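Local coordinates for glutathione S-transferase family protein (PDB 3LXZ) that probably catalyses the conjugation of reduced glutathione to a wide range of hydrophobic electrophiles, at residues Lys18-Glu23 with Val65-Ile70. Residues are numbered along the deposited sequence; the frame is centred on the assembly and turned at random.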
ATOM      1  N   LYS A  18      -4.573  -0.858  17.388  1.00 15.35           N
ATOM      2  CA  LYS A  18      -5.081  -0.858  18.761  1.00 15.39           C
ATOM      3  C   LYS A  18      -6.562  -1.238  18.817  1.00 16.11           C
ATOM      4  O   LYS A  18      -6.954  -2.113  19.637  1.00 14.21           O
ATOM      5  CB  LYS A  18      -4.805   0.493  19.402  1.00 15.08           C
ATOM      6  CG  LYS A  18      -5.283   0.680  20.843  1.00 16.88           C
ATOM      7  CD  LYS A  18      -4.569   1.915  21.434  1.00 16.00           C
ATOM      8  CE  LYS A  18      -5.035   2.264  22.853  1.00 15.73           C
ATOM      9  NZ  LYS A  18      -4.375   3.536  23.281  1.00 17.44           N
ATOM     10  N   LEU A  19      -7.383  -0.652  17.929  1.00 15.95           N
ATOM     11  CA  LEU A  19      -8.794  -1.036  17.895  1.00 17.46           C
ATOM     12  C   LEU A  19      -8.988  -2.511  17.560  1.00 17.36           C
ATOM     13  O   LEU A  19      -9.856  -3.162  18.143  1.00 17.68           O
ATOM     14  CB  LEU A  19      -9.596  -0.155  16.945  1.00 16.68           C
ATOM     15  CG  LEU A  19     -11.121  -0.317  16.929  1.00 18.80           C
ATOM     16  CD1 LEU A  19     -11.712  -0.222  18.354  1.00 18.00           C
ATOM     17  CD2 LEU A  19     -11.694   0.764  16.019  1.00 16.74           C
ATOM     18  N   ALA A  20      -8.178  -3.044  16.622  1.00 17.36           N
ATOM     19  CA  ALA A  20      -8.316  -4.445  16.202  1.00 17.32           C
ATOM     20  C   ALA A  20      -8.044  -5.341  17.414  1.00 18.01           C
ATOM     21  O   ALA A  20      -8.798  -6.279  17.669  1.00 18.08           O
ATOM     22  CB  ALA A  20      -7.318  -4.779  15.063  1.00 17.11           C
ATOM     23  N   LEU A  21      -6.975  -5.026  18.154  1.00 18.68           N
ATOM     24  CA  LEU A  21      -6.580  -5.817  19.327  1.00 19.80           C
ATOM     25  C   LEU A  21      -7.680  -5.745  20.391  1.00 20.30           C
ATOM     26  O   LEU A  21      -8.003  -6.756  21.006  1.00 22.07           O
ATOM     27  CB  LEU A  21      -5.237  -5.341  19.899  1.00 20.19           C
ATOM     28  CG  LEU A  21      -4.008  -5.595  19.001  1.00 19.88           C
ATOM     29  CD1 LEU A  21      -2.801  -4.814  19.461  1.00 22.53           C
ATOM     30  CD2 LEU A  21      -3.691  -7.067  18.954  1.00 22.14           C
ATOM     31  N   LEU A  22      -8.234  -4.553  20.605  1.00 20.84           N
ATOM     32  CA  LEU A  22      -9.302  -4.368  21.622  1.00 21.36           C
ATOM     33  C   LEU A  22     -10.599  -5.083  21.199  1.00 21.53           C
ATOM     34  O   LEU A  22     -11.260  -5.729  22.028  1.00 20.90           O
ATOM     35  CB  LEU A  22      -9.532  -2.872  21.860  1.00 21.18           C
ATOM     36  CG  LEU A  22      -8.524  -2.122  22.729  1.00 22.31           C
ATOM     37  CD1 LEU A  22      -8.674  -0.634  22.540  1.00 21.20           C
ATOM     38  CD2 LEU A  22      -8.643  -2.502  24.228  1.00 26.22           C
ATOM     39  N   GLU A  23     -10.932  -5.003  19.905  1.00 21.77           N
ATOM     40  CA  GLU A  23     -12.149  -5.588  19.377  1.00 23.55           C
ATOM     41  C   GLU A  23     -12.069  -7.102  19.535  1.00 23.47           C
ATOM     42  O   GLU A  23     -13.056  -7.778  19.886  1.00 24.13           O
ATOM     43  CB  GLU A  23     -12.340  -5.180  17.908  1.00 23.90           C
ATOM     44  CG  GLU A  23     -13.694  -5.583  17.289  1.00 29.12           C
ATOM     45  CD  GLU A  23     -14.922  -4.916  17.949  1.00 32.02           C
ATOM     46  OE1 GLU A  23     -14.862  -3.734  18.321  1.00 32.38           O
ATOM     47  OE2 GLU A  23     -15.962  -5.594  18.079  1.00 35.12           O
ATOM     48  N   VAL A  65      -0.044  -4.914   7.071  1.00 15.24           N
ATOM     49  CA  VAL A  65       0.668  -6.188   7.300  1.00 15.46           C
ATOM     50  C   VAL A  65       0.389  -6.744   8.701  1.00 14.62           C
ATOM     51  O   VAL A  65       0.067  -7.953   8.883  1.00 16.17           O
ATOM     52  CB  VAL A  65       2.198  -5.988   7.097  1.00 13.86           C
ATOM     53  CG1 VAL A  65       3.021  -7.231   7.596  1.00 16.25           C
ATOM     54  CG2 VAL A  65       2.496  -5.646   5.642  1.00 16.03           C
ATOM     55  N   ILE A  66       0.493  -5.847   9.688  1.00 14.52           N
ATOM     56  CA  ILE A  66       0.231  -6.187  11.088  1.00 15.50           C
ATOM     57  C   ILE A  66      -1.184  -6.762  11.296  1.00 15.19           C
ATOM     58  O   ILE A  66      -1.377  -7.814  11.952  1.00 15.38           O
ATOM     59  CB  ILE A  66       0.496  -4.988  12.003  1.00 14.99           C
ATOM     60  CG1 ILE A  66       1.980  -4.714  12.066  1.00 15.36           C
ATOM     61  CG2 ILE A  66      -0.027  -5.236  13.411  1.00 15.56           C
ATOM     62  CD1 ILE A  66       2.309  -3.249  12.487  1.00 15.14           C
ATOM     63  N   LEU A  67      -2.172  -6.093  10.700  1.00 15.22           N
ATOM     64  CA  LEU A  67      -3.565  -6.529  10.846  1.00 15.29           C
ATOM     65  C   LEU A  67      -3.786  -7.934  10.251  1.00 15.91           C
ATOM     66  O   LEU A  67      -4.495  -8.776  10.842  1.00 15.12           O
ATOM     67  CB  LEU A  67      -4.544  -5.516  10.215  1.00 15.13           C
ATOM     68  CG  LEU A  67      -4.622  -4.132  10.835  1.00 17.17           C
ATOM     69  CD1 LEU A  67      -5.509  -3.222   9.988  1.00 17.47           C
ATOM     70  CD2 LEU A  67      -5.206  -4.322  12.237  1.00 17.38           C
ATOM     71  N   ASP A  68      -3.148  -8.212   9.108  1.00 16.65           N
ATOM     72  CA  ASP A  68      -3.251  -9.518   8.480  1.00 16.98           C
ATOM     73  C   ASP A  68      -2.620 -10.618   9.331  1.00 17.91           C
ATOM     74  O   ASP A  68      -3.211 -11.705   9.453  1.00 19.42           O
ATOM     75  CB  ASP A  68      -2.596  -9.519   7.097  1.00 17.88           C
ATOM     76  CG  ASP A  68      -3.521  -9.027   5.990  1.00 20.52           C
ATOM     77  OD1 ASP A  68      -4.764  -8.899   6.186  1.00 21.85           O
ATOM     78  OD2 ASP A  68      -2.968  -8.769   4.894  1.00 22.01           O
ATOM     79  N   TYR A  69      -1.444 -10.337   9.900  1.00 18.60           N
ATOM     80  CA  TYR A  69      -0.784 -11.240  10.842  1.00 19.37           C
ATOM     81  C   TYR A  69      -1.667 -11.500  12.048  1.00 19.50           C
ATOM     82  O   TYR A  69      -1.825 -12.642  12.430  1.00 20.32           O
ATOM     83  CB  TYR A  69       0.551 -10.665  11.304  1.00 19.55           C
ATOM     84  CG  TYR A  69       1.294 -11.570  12.260  1.00 19.39           C
ATOM     85  CD1 TYR A  69       2.022 -12.661  11.811  1.00 19.48           C
ATOM     86  CD2 TYR A  69       1.272 -11.314  13.626  1.00 21.40           C
ATOM     87  CE1 TYR A  69       2.724 -13.487  12.716  1.00 20.08           C
ATOM     88  CE2 TYR A  69       1.956 -12.134  14.532  1.00 21.58           C
ATOM     89  CZ  TYR A  69       2.681 -13.213  14.057  1.00 23.00           C
ATOM     90  OH  TYR A  69       3.365 -14.006  14.948  1.00 25.93           O
ATOM     91  N   ILE A  70      -2.268 -10.449  12.611  1.00 19.99           N
ATOM     92  CA  ILE A  70      -3.164 -10.629  13.758  1.00 20.27           C
ATOM     93  C   ILE A  70      -4.356 -11.543  13.440  1.00 20.96           C
ATOM     94  O   ILE A  70      -4.666 -12.457  14.225  1.00 20.96           O
ATOM     95  CB  ILE A  70      -3.588  -9.283  14.363  1.00 19.68           C
ATOM     96  CG1 ILE A  70      -2.405  -8.598  15.022  1.00 20.83           C
ATOM     97  CG2 ILE A  70      -4.662  -9.462  15.455  1.00 19.52           C
ATOM     98  CD1 ILE A  70      -2.695  -7.132  15.412  1.00 21.79           C
TER
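Ala20 faces Leu67, and Leu21 faces Ile70, where two helices lie side by side and run in the same direction, with Ala20 CA 7.5 Å from Leu67 CA. The contact is small and wholly apolar, with no hydrogen bond across it. Ala20 and Ile70 point their CB atoms toward the opposite helix. Leu21 and Leu67 start out along the flanks and bring their ends in. The CB methyl of Ala20 meets one branch of Leu67, with Leu67 CD2 3.6 Å from Ala20 CB. The second pair joins two longer side chains. Ile70 CD1 sits 3.7 Å from Leu21 CD2. The side chains of Leu21 and Ile70 cross at about a right angle. In Ile70, CG1 lies anti to the carbonyl carbon (chi1 -68°), and it is this longer branch that carries CD1 to Leu21. All four side chains are buried. The segments belong to helices 12-23 and 63-73, the first and last of the thioredoxin-like N-terminal domain. As in other GSTs, both lie on one face of its sheet, toward the C-terminal helices. Ile66 and Tyr69 pack on strand 52-55. Thr63, a glutathione-binding residue, has its side chain about 4 Å from that of Leu67. Ala20 also touches Leu157 of helix 154-174. Asp68 forms a salt bridge with Arg91 on helix 84-106, and Tyr69 packs on Ala88 of the second subunit.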